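Local coordinates for protein beta-lactamase (Klebsiella pneumoniae, PDB 6HUH) that probably hydrolyses beta-lactam antibiotics to substituted beta-amino acids, as a class D enzyme that confers antibiotic resistance, at residues P82-L85 and P86-Q90; Q119-V122 and D123-Y127; P171-A174 and Q175-Q178. All blocks are in the same frame, centred on the assembly; numbering follows the deposited sequence.

Interaction 1 (P82-L85 and P86-Q90); sequences PDFL and PEWKQ
Leu85 lies over one face of the Trp88 indole: its CB sits 3.9 Å from the centroid of the five-membered ring, 4° off the ring normal, a CH-pi contact. Leu85 CD1 follows the same face toward the pyrrole-benzene junction and stands 3.9 Å from Trp88 CE2. The other apolar contacts fall on the benzene end. Phe84 CD2 comes to 3.4 Å from Trp88 CZ3, with the two rings inclined at 56°, neither stacked nor edge-to-face, and Pro82 CB reaches the same carbon at 4.0 Å. Pro82 CB also lies over one face of Phe84, toward its rim, while the Pro82 carbonyl lies at the rim of the indole. The local turn brings these groups together: a short 3-10 segment begins at Pro86, in the loop between helix 56-64 and helix 94-99, and Trp88 is the one buried residue of this surface contact. The turn is closed by the hydrogen bond from Trp88 N to Leu85 O (3.2 Å). Lys89 N to Pro86 O (3.1 Å) repeats the three-residue spacing. Trp88 NE1 bonds to Tyr100 O, and the indole side chain is about 6 Å from that of Ser51, the predicted acylation serine. On the solvent side, Lys89 bends at chi2 (-93°) and again at chi3 and runs past Asp83 CB, leaving NZ in a weak salt bridge with Asp83 OD2 at 3.5 Å.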
ATOM      1  N   PRO A  82       7.217 -19.832  -6.418  1.00 56.46           N
ATOM      2  CA  PRO A  82       8.547 -19.277  -6.093  1.00 57.20           C
ATOM      3  C   PRO A  82       8.515 -18.406  -4.836  1.00 63.57           C
ATOM      4  O   PRO A  82       7.634 -17.555  -4.689  1.00 61.91           O
ATOM      5  CB  PRO A  82       8.913 -18.471  -7.345  1.00 57.31           C
ATOM      6  CG  PRO A  82       7.628 -18.308  -8.092  1.00 60.13           C
ATOM      7  CD  PRO A  82       6.819 -19.500  -7.799  1.00 56.31           C
ATOM      8  N   ASP A  83       9.429 -18.688  -3.899  1.00 63.51           N
ATOM      9  CA  ASP A  83       9.532 -18.000  -2.613  1.00 64.34           C
ATOM     10  C   ASP A  83      10.947 -17.461  -2.383  1.00 68.47           C
ATOM     11  O   ASP A  83      11.538 -17.675  -1.319  1.00 70.02           O
ATOM     12  CB  ASP A  83       9.059 -18.929  -1.458  1.00 68.51           C
ATOM     13  CG  ASP A  83       9.584 -20.368  -1.465  1.00 83.61           C
ATOM     14  OD1 ASP A  83      10.661 -20.611  -2.060  1.00 84.36           O
ATOM     15  OD2 ASP A  83       8.936 -21.240  -0.839  1.00 92.54           O
ATOM     16  N   PHE A  84      11.485 -16.753  -3.394  1.00 63.47           N
ATOM     17  CA  PHE A  84      12.838 -16.173  -3.369  1.00 63.20           C
ATOM     18  C   PHE A  84      12.948 -15.014  -2.375  1.00 67.22           C
ATOM     19  O   PHE A  84      13.964 -14.890  -1.687  1.00 67.52           O
ATOM     20  CB  PHE A  84      13.301 -15.759  -4.788  1.00 63.28           C
ATOM     21  CG  PHE A  84      13.111 -16.807  -5.868  1.00 64.18           C
ATOM     22  CD1 PHE A  84      13.447 -18.140  -5.641  1.00 68.67           C
ATOM     23  CD2 PHE A  84      12.634 -16.453  -7.124  1.00 64.24           C
ATOM     24  CE1 PHE A  84      13.270 -19.103  -6.639  1.00 69.97           C
ATOM     25  CE2 PHE A  84      12.459 -17.417  -8.122  1.00 67.48           C
ATOM     26  CZ  PHE A  84      12.789 -18.733  -7.876  1.00 67.55           C
ATOM     27  N   LEU A  85      11.889 -14.185  -2.290  1.00 63.19           N
ATOM     28  CA  LEU A  85      11.803 -13.063  -1.357  1.00 63.06           C
ATOM     29  C   LEU A  85      10.794 -13.413  -0.269  1.00 66.08           C
ATOM     30  O   LEU A  85       9.745 -13.973  -0.599  1.00 65.71           O
ATOM     31  CB  LEU A  85      11.380 -11.758  -2.069  1.00 61.85           C
ATOM     32  CG  LEU A  85      12.422 -11.065  -2.973  1.00 66.62           C
ATOM     33  CD1 LEU A  85      11.772  -9.973  -3.810  1.00 65.09           C
ATOM     34  CD2 LEU A  85      13.582 -10.473  -2.160  1.00 70.76           C
ATOM     35  N   PRO A  86      11.072 -13.095   1.023  1.00 62.49           N
ATOM     36  CA  PRO A  86      10.100 -13.425   2.096  1.00 62.13           C
ATOM     37  C   PRO A  86       8.719 -12.755   1.963  1.00 60.39           C
ATOM     38  O   PRO A  86       7.720 -13.341   2.381  1.00 58.18           O
ATOM     39  CB  PRO A  86      10.815 -12.976   3.381  1.00 65.65           C
ATOM     40  CG  PRO A  86      12.262 -12.831   3.011  1.00 70.86           C
ATOM     41  CD  PRO A  86      12.279 -12.436   1.569  1.00 64.94           C
ATOM     42  N   GLU A  87       8.667 -11.540   1.366  1.00 54.74           N
ATOM     43  CA  GLU A  87       7.447 -10.743   1.151  1.00 53.71           C
ATOM     44  C   GLU A  87       6.450 -11.384   0.143  1.00 56.34           C
ATOM     45  O   GLU A  87       5.287 -10.960   0.058  1.00 56.21           O
ATOM     46  CB  GLU A  87       7.751  -9.274   0.766  1.00 54.38           C
ATOM     47  CG  GLU A  87       9.196  -8.824   0.591  1.00 67.76           C
ATOM     48  CD  GLU A  87      10.038  -8.658   1.842  1.00102.35           C
ATOM     49  OE1 GLU A  87      10.458  -9.693   2.409  1.00 98.46           O
ATOM     50  OE2 GLU A  87      10.424  -7.509   2.147  1.00105.71           O
ATOM     51  N   TRP A  88       6.916 -12.399  -0.607  1.00 50.15           N
ATOM     52  CA  TRP A  88       6.120 -13.152  -1.564  1.00 47.50           C
ATOM     53  C   TRP A  88       5.295 -14.229  -0.861  1.00 49.64           C
ATOM     54  O   TRP A  88       4.299 -14.682  -1.415  1.00 48.61           O
ATOM     55  CB  TRP A  88       7.045 -13.844  -2.578  1.00 45.75           C
ATOM     56  CG  TRP A  88       7.720 -12.971  -3.607  1.00 45.16           C
ATOM     57  CD1 TRP A  88       7.671 -11.613  -3.710  1.00 46.92           C
ATOM     58  CD2 TRP A  88       8.557 -13.424  -4.670  1.00 44.86           C
ATOM     59  NE1 TRP A  88       8.430 -11.194  -4.775  1.00 45.38           N
ATOM     60  CE2 TRP A  88       8.988 -12.284  -5.381  1.00 47.68           C
ATOM     61  CE3 TRP A  88       8.997 -14.688  -5.089  1.00 47.05           C
ATOM     62  CZ2 TRP A  88       9.829 -12.372  -6.498  1.00 47.06           C
ATOM     63  CZ3 TRP A  88       9.833 -14.773  -6.187  1.00 48.52           C
ATOM     64  CH2 TRP A  88      10.256 -13.625  -6.869  1.00 48.11           C
ATOM     65  N   LYS A  89       5.719 -14.652   0.344  1.00 46.81           N
ATOM     66  CA  LYS A  89       5.136 -15.755   1.121  1.00 47.28           C
ATOM     67  C   LYS A  89       3.692 -15.535   1.665  1.00 50.93           C
ATOM     68  O   LYS A  89       3.145 -16.477   2.238  1.00 52.07           O
ATOM     69  CB  LYS A  89       6.081 -16.166   2.268  1.00 51.02           C
ATOM     70  CG  LYS A  89       7.365 -16.866   1.822  1.00 58.69           C
ATOM     71  CD  LYS A  89       7.215 -18.382   1.824  1.00 68.01           C
ATOM     72  CE  LYS A  89       8.449 -19.102   2.318  1.00 83.21           C
ATOM     73  NZ  LYS A  89       8.203 -20.564   2.505  1.00 93.99           N
ATOM     74  N   GLN A  90       3.054 -14.360   1.462  1.00 45.96           N
ATOM     75  CA  GLN A  90       1.674 -14.187   1.939  1.00 45.48           C
ATOM     76  C   GLN A  90       0.677 -13.873   0.828  1.00 46.74           C
ATOM     77  O   GLN A  90       1.021 -13.954  -0.347  1.00 45.49           O
ATOM     78  CB  GLN A  90       1.577 -13.154   3.079  1.00 47.69           C
ATOM     79  CG  GLN A  90       1.087 -13.758   4.430  1.00 60.57           C
ATOM     80  CD  GLN A  90      -0.383 -14.170   4.508  1.00 65.87           C
ATOM     81  OE1 GLN A  90      -0.774 -15.289   4.146  1.00 56.96           O
ATOM     82  NE2 GLN A  90      -1.215 -13.318   5.091  1.00 51.58           N
TER

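Interaction 2 (Q119-V122 and D123-Y127); sequences QQYV and DRFDY
The Tyr121 and Phe125 rings, one helical turn apart, lie side by side and point the same way, their planes inclined at 54° and their centroids 5.9 Å apart. Neither offers the other a clean face or edge; the touch is between Tyr121 CD1 and Phe125 CZ, 4.0 Å apart. The base of the Phe125 ring also packs obliquely against the Tyr121 carbonyl oxygen. A second flat pair lies elsewhere on the helix: Gln119 NE2 donates to Asp123 OD1 at 3.0 Å, on the syn side of the carboxylate but out of its plane, with the amide and carboxylate 42° apart. Gln119 CG lies anti to the main-chain nitrogen (chi1 -165°) and the chain then bends at CB-CG, which turns the amide along the helix toward Asp123. The same NE2 also donates to Arg130 O, so two acceptors fix the amide.

The helix backbone is regular, with i to i+4 bonds such as Phe125 N to Tyr121 O at 2.8 Å, until Asp126 leaves helical angles with positive phi. Tyr127 N then returns to Val122 O at 3.1 Å and Asp126 N to Asp123 O at 2.9 Å, the two bonds of a Schellman motif. The hydrophobic contact that often accompanies this motif is present as well: Val122 CG1 meets Tyr127 CB at 3.9 Å.

Helix 115-124 thus ends with its aromatic side against helix 56-64, where Tyr121 OH bonds to Asp63 and Phe125 packs on Leu59. Beyond the motif, Tyr127 meets Phe161 of helix 155-166 edge-to-face and packs on Pro56, at the start of helix 56-64.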
ATOM      1  N   GLN A 119      -0.131 -13.270 -25.985  1.00 31.18           N
ATOM      2  CA  GLN A 119       0.507 -12.905 -27.245  1.00 29.75           C
ATOM      3  C   GLN A 119      -0.269 -11.803 -27.944  1.00 31.57           C
ATOM      4  O   GLN A 119       0.367 -10.900 -28.437  1.00 31.69           O
ATOM      5  CB  GLN A 119       0.665 -14.134 -28.159  1.00 32.51           C
ATOM      6  CG  GLN A 119       1.627 -13.956 -29.334  1.00 39.03           C
ATOM      7  CD  GLN A 119       3.077 -13.892 -28.907  1.00 54.79           C
ATOM      8  OE1 GLN A 119       3.691 -14.903 -28.551  1.00 51.78           O
ATOM      9  NE2 GLN A 119       3.668 -12.699 -28.962  1.00 41.46           N
ATOM     10  N   GLN A 120      -1.621 -11.842 -27.975  1.00 27.58           N
ATOM     11  CA  GLN A 120      -2.424 -10.791 -28.626  1.00 27.76           C
ATOM     12  C   GLN A 120      -2.142  -9.420 -28.014  1.00 33.53           C
ATOM     13  O   GLN A 120      -1.925  -8.445 -28.751  1.00 33.77           O
ATOM     14  CB  GLN A 120      -3.913 -11.094 -28.520  1.00 29.76           C
ATOM     15  CG  GLN A 120      -4.412 -12.144 -29.485  1.00 47.59           C
ATOM     16  CD  GLN A 120      -5.816 -12.590 -29.160  1.00 52.30           C
ATOM     17  OE1 GLN A 120      -6.065 -13.777 -28.903  1.00 33.35           O
ATOM     18  NE2 GLN A 120      -6.768 -11.652 -29.197  1.00 51.03           N
ATOM     19  N   TYR A 121      -2.112  -9.362 -26.652  1.00 29.31           N
ATOM     20  CA  TYR A 121      -1.829  -8.162 -25.878  1.00 27.56           C
ATOM     21  C   TYR A 121      -0.394  -7.693 -26.162  1.00 33.23           C
ATOM     22  O   TYR A 121      -0.233  -6.552 -26.568  1.00 33.96           O
ATOM     23  CB  TYR A 121      -2.031  -8.419 -24.382  1.00 27.34           C
ATOM     24  CG  TYR A 121      -3.457  -8.310 -23.879  1.00 29.31           C
ATOM     25  CD1 TYR A 121      -4.053  -7.067 -23.679  1.00 30.91           C
ATOM     26  CD2 TYR A 121      -4.156  -9.435 -23.457  1.00 30.59           C
ATOM     27  CE1 TYR A 121      -5.347  -6.953 -23.170  1.00 30.26           C
ATOM     28  CE2 TYR A 121      -5.448  -9.334 -22.937  1.00 32.03           C
ATOM     29  CZ  TYR A 121      -6.039  -8.086 -22.788  1.00 35.08           C
ATOM     30  OH  TYR A 121      -7.304  -7.946 -22.260  1.00 32.43           O
ATOM     31  N   VAL A 122       0.632  -8.578 -26.032  1.00 30.46           N
ATOM     32  CA  VAL A 122       2.057  -8.240 -26.288  1.00 30.32           C
ATOM     33  C   VAL A 122       2.244  -7.701 -27.713  1.00 37.07           C
ATOM     34  O   VAL A 122       2.966  -6.717 -27.881  1.00 35.36           O
ATOM     35  CB  VAL A 122       3.055  -9.380 -25.928  1.00 33.54           C
ATOM     36  CG1 VAL A 122       4.483  -9.042 -26.328  1.00 32.68           C
ATOM     37  CG2 VAL A 122       3.001  -9.673 -24.440  1.00 32.60           C
ATOM     38  N   ASP A 123       1.516  -8.266 -28.704  1.00 37.81           N
ATOM     39  CA  ASP A 123       1.539  -7.797 -30.096  1.00 39.79           C
ATOM     40  C   ASP A 123       0.874  -6.411 -30.209  1.00 44.61           C
ATOM     41  O   ASP A 123       1.518  -5.492 -30.724  1.00 44.63           O
ATOM     42  CB  ASP A 123       0.819  -8.779 -31.034  1.00 43.86           C
ATOM     43  CG  ASP A 123       1.493 -10.120 -31.276  1.00 60.99           C
ATOM     44  OD1 ASP A 123       2.487 -10.424 -30.573  1.00 60.25           O
ATOM     45  OD2 ASP A 123       1.010 -10.879 -32.158  1.00 72.04           O
ATOM     46  N   ARG A 124      -0.393  -6.252 -29.701  1.00 39.83           N
ATOM     47  CA  ARG A 124      -1.135  -4.982 -29.788  1.00 39.70           C
ATOM     48  C   ARG A 124      -0.467  -3.844 -29.054  1.00 40.98           C
ATOM     49  O   ARG A 124      -0.616  -2.694 -29.469  1.00 39.13           O
ATOM     50  CB  ARG A 124      -2.607  -5.121 -29.370  1.00 41.31           C
ATOM     51  CG  ARG A 124      -3.546  -5.027 -30.576  1.00 55.64           C
ATOM     52  CD  ARG A 124      -4.973  -4.634 -30.229  1.00 64.98           C
ATOM     53  NE  ARG A 124      -5.751  -4.336 -31.437  1.00 73.60           N
ATOM     54  CZ  ARG A 124      -6.971  -3.808 -31.441  1.00 82.87           C
ATOM     55  NH1 ARG A 124      -7.577  -3.510 -30.298  1.00 63.71           N
ATOM     56  NH2 ARG A 124      -7.595  -3.573 -32.588  1.00 72.62           N
ATOM     57  N   PHE A 125       0.293  -4.180 -27.984  1.00 37.97           N
ATOM     58  CA  PHE A 125       1.097  -3.274 -27.159  1.00 36.66           C
ATOM     59  C   PHE A 125       2.460  -3.000 -27.810  1.00 42.16           C
ATOM     60  O   PHE A 125       3.160  -2.085 -27.368  1.00 42.47           O
ATOM     61  CB  PHE A 125       1.316  -3.863 -25.754  1.00 37.12           C
ATOM     62  CG  PHE A 125       0.141  -3.809 -24.803  1.00 38.03           C
ATOM     63  CD1 PHE A 125      -1.009  -3.091 -25.126  1.00 41.04           C
ATOM     64  CD2 PHE A 125       0.196  -4.451 -23.571  1.00 38.31           C
ATOM     65  CE1 PHE A 125      -2.088  -3.039 -24.246  1.00 41.72           C
ATOM     66  CE2 PHE A 125      -0.881  -4.383 -22.684  1.00 40.86           C
ATOM     67  CZ  PHE A 125      -2.017  -3.681 -23.029  1.00 39.75           C
ATOM     68  N   ASP A 126       2.844  -3.808 -28.844  1.00 38.40           N
ATOM     69  CA  ASP A 126       4.103  -3.718 -29.601  1.00 37.71           C
ATOM     70  C   ASP A 126       5.302  -3.795 -28.650  1.00 36.84           C
ATOM     71  O   ASP A 126       6.319  -3.124 -28.861  1.00 37.04           O
ATOM     72  CB  ASP A 126       4.115  -2.426 -30.451  1.00 40.84           C
ATOM     73  CG  ASP A 126       5.011  -2.456 -31.671  1.00 60.47           C
ATOM     74  OD1 ASP A 126       5.028  -3.499 -32.372  1.00 64.43           O
ATOM     75  OD2 ASP A 126       5.654  -1.419 -31.962  1.00 67.22           O
ATOM     76  N   TYR A 127       5.159  -4.601 -27.590  1.00 29.41           N
ATOM     77  CA  TYR A 127       6.136  -4.694 -26.527  1.00 28.36           C
ATOM     78  C   TYR A 127       7.472  -5.332 -26.937  1.00 34.42           C
ATOM     79  O   TYR A 127       7.574  -6.555 -27.046  1.00 35.03           O
ATOM     80  CB  TYR A 127       5.534  -5.387 -25.309  1.00 28.43           C
ATOM     81  CG  TYR A 127       6.275  -5.105 -24.020  1.00 28.15           C
ATOM     82  CD1 TYR A 127       6.013  -3.949 -23.277  1.00 29.04           C
ATOM     83  CD2 TYR A 127       7.226  -5.997 -23.529  1.00 28.00           C
ATOM     84  CE1 TYR A 127       6.693  -3.682 -22.088  1.00 26.84           C
ATOM     85  CE2 TYR A 127       7.913  -5.738 -22.339  1.00 28.31           C
ATOM     86  CZ  TYR A 127       7.632  -4.586 -21.614  1.00 32.36           C
ATOM     87  OH  TYR A 127       8.310  -4.338 -20.441  1.00 29.19           O
TER

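Interaction 3 (P171-A174 and Q175-Q178); sequences PVSA and QTLQ
Val172 and Leu177 meet at about a right angle, the valine CG2 reaching the leucine CD2 at 3.7 Å. Val172 stands at a similar angle to Thr176, whose methyl CG2 packs 3.8 Å from Val172 CB. That methyl is turned toward the valine, while OG1 is on the side of Ser173. The hydroxyls Ser173 OG and Thr176 OG1 are 3.1 Å apart.

Ser173 is the N-cap of helix 174-184. With chi1 at 71°, its OG turns toward the first turn and accepts from Thr176 N at 3.0 Å. The apolar pair of Val172, just before the cap, and Leu177, four residues beyond the cap, is a hydrophobic staple, which brackets the capping bond and ties the incoming loop to the first turn. Helical bonding starts at once, from Leu177 N to Ser173 O (3.2 Å) and from Gln178 N to Ala174 O (2.8 Å).

Gln175 doubles back over the cap: its bend at chi2 (-81°) brings the amide beside Ser173, with Gln175 CD lying 3.2 Å from Ser173 OG. Its NE2 is badly angled for a bond to that hydroxyl. On the inner side, Val172 and Thr176 both rest on Leu59 of helix 56-64, the valine touching Asp63 and the threonine Tyr62 of the same helix.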
ATOM      1  N   PRO A 171      -5.331  -0.077 -26.545  1.00 38.26           N
ATOM      2  CA  PRO A 171      -6.769  -0.411 -26.613  1.00 38.05           C
ATOM      3  C   PRO A 171      -7.422  -0.778 -25.277  1.00 39.98           C
ATOM      4  O   PRO A 171      -8.113  -1.792 -25.161  1.00 39.34           O
ATOM      5  CB  PRO A 171      -6.796  -1.569 -27.618  1.00 39.92           C
ATOM      6  CG  PRO A 171      -5.528  -2.273 -27.394  1.00 42.94           C
ATOM      7  CD  PRO A 171      -4.517  -1.174 -27.123  1.00 38.76           C
ATOM      8  N   VAL A 172      -7.185   0.053 -24.260  1.00 34.83           N
ATOM      9  CA  VAL A 172      -7.697  -0.126 -22.906  1.00 32.13           C
ATOM     10  C   VAL A 172      -8.513   1.098 -22.503  1.00 37.23           C
ATOM     11  O   VAL A 172      -8.383   2.162 -23.110  1.00 36.71           O
ATOM     12  CB  VAL A 172      -6.581  -0.486 -21.881  1.00 32.71           C
ATOM     13  CG1 VAL A 172      -5.851  -1.774 -22.272  1.00 31.65           C
ATOM     14  CG2 VAL A 172      -5.592   0.649 -21.687  1.00 31.65           C
ATOM     15  N   SER A 173      -9.374   0.930 -21.497  1.00 35.76           N
ATOM     16  CA  SER A 173     -10.249   1.961 -20.950  1.00 36.44           C
ATOM     17  C   SER A 173      -9.490   2.948 -20.048  1.00 40.65           C
ATOM     18  O   SER A 173      -8.344   2.691 -19.657  1.00 38.91           O
ATOM     19  CB  SER A 173     -11.366   1.306 -20.147  1.00 38.61           C
ATOM     20  OG  SER A 173     -10.854   0.747 -18.948  1.00 41.29           O
ATOM     21  N   ALA A 174     -10.174   4.050 -19.675  1.00 38.17           N
ATOM     22  CA  ALA A 174      -9.682   5.082 -18.774  1.00 37.19           C
ATOM     23  C   ALA A 174      -9.451   4.481 -17.382  1.00 39.61           C
ATOM     24  O   ALA A 174      -8.365   4.668 -16.816  1.00 38.90           O
ATOM     25  CB  ALA A 174     -10.688   6.225 -18.701  1.00 39.78           C
ATOM     26  N   GLN A 175     -10.453   3.729 -16.860  1.00 35.04           N
ATOM     27  CA  GLN A 175     -10.389   3.066 -15.562  1.00 34.23           C
ATOM     28  C   GLN A 175      -9.305   1.969 -15.499  1.00 38.41           C
ATOM     29  O   GLN A 175      -8.736   1.775 -14.423  1.00 37.01           O
ATOM     30  CB  GLN A 175     -11.745   2.557 -15.081  1.00 37.22           C
ATOM     31  CG  GLN A 175     -12.440   1.533 -15.992  1.00 77.95           C
ATOM     32  CD  GLN A 175     -13.196   2.114 -17.180  1.00110.32           C
ATOM     33  OE1 GLN A 175     -13.101   3.304 -17.544  1.00104.88           O
ATOM     34  NE2 GLN A 175     -13.945   1.251 -17.846  1.00107.32           N
ATOM     35  N   THR A 176      -8.947   1.317 -16.646  1.00 35.33           N
ATOM     36  CA  THR A 176      -7.835   0.355 -16.685  1.00 32.80           C
ATOM     37  C   THR A 176      -6.553   1.148 -16.455  1.00 37.43           C
ATOM     38  O   THR A 176      -5.726   0.722 -15.653  1.00 37.75           O
ATOM     39  CB  THR A 176      -7.833  -0.479 -17.992  1.00 31.27           C
ATOM     40  OG1 THR A 176      -8.912  -1.427 -17.949  1.00 25.12           O
ATOM     41  CG2 THR A 176      -6.528  -1.242 -18.202  1.00 23.80           C
ATOM     42  N   LEU A 177      -6.426   2.337 -17.112  1.00 34.34           N
ATOM     43  CA  LEU A 177      -5.263   3.232 -16.996  1.00 33.92           C
ATOM     44  C   LEU A 177      -5.179   3.804 -15.599  1.00 37.58           C
ATOM     45  O   LEU A 177      -4.067   3.953 -15.090  1.00 37.25           O
ATOM     46  CB  LEU A 177      -5.300   4.401 -18.010  1.00 35.66           C
ATOM     47  CG  LEU A 177      -5.207   4.101 -19.522  1.00 41.08           C
ATOM     48  CD1 LEU A 177      -5.381   5.375 -20.326  1.00 43.23           C
ATOM     49  CD2 LEU A 177      -3.882   3.438 -19.894  1.00 41.82           C
ATOM     50  N   GLN A 178      -6.337   4.137 -14.978  1.00 33.27           N
ATOM     51  CA  GLN A 178      -6.351   4.678 -13.623  1.00 32.72           C
ATOM     52  C   GLN A 178      -6.000   3.618 -12.574  1.00 35.82           C
ATOM     53  O   GLN A 178      -5.195   3.900 -11.696  1.00 34.58           O
ATOM     54  CB  GLN A 178      -7.657   5.410 -13.302  1.00 35.67           C
ATOM     55  CG  GLN A 178      -7.563   6.354 -12.095  1.00 58.19           C
ATOM     56  CD  GLN A 178      -6.784   7.634 -12.352  1.00 91.93           C
ATOM     57  OE1 GLN A 178      -5.609   7.771 -11.973  1.00 89.77           O
ATOM     58  NE2 GLN A 178      -7.437   8.619 -12.963  1.00 87.11           N
TER

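Overall arrangement
All three contacts are local, each closing a turn of one continuous piece of chain. Interactions 1 and 3 are at the surface, while interaction 2 is partly buried. Interactions 2 and 3 are opposite kinds of helix end, a Schellman C-terminus and a capped N-terminus; both lean on Leu59 and Asp63 of helix 56-64, and they touch through Arg124 and Phe125 against Pro171, their centres about 16 Å apart. Interaction 1 stands alone, its centre about 29 and 30 Å from those of the others, in a loop before helix 94-99. Its chemistry is aromatic with a weak peripheral salt bridge, whereas interaction 2 adds an amide-carboxylate bond and interaction 3 relies on a hydroxyl cap and aliphatic groups.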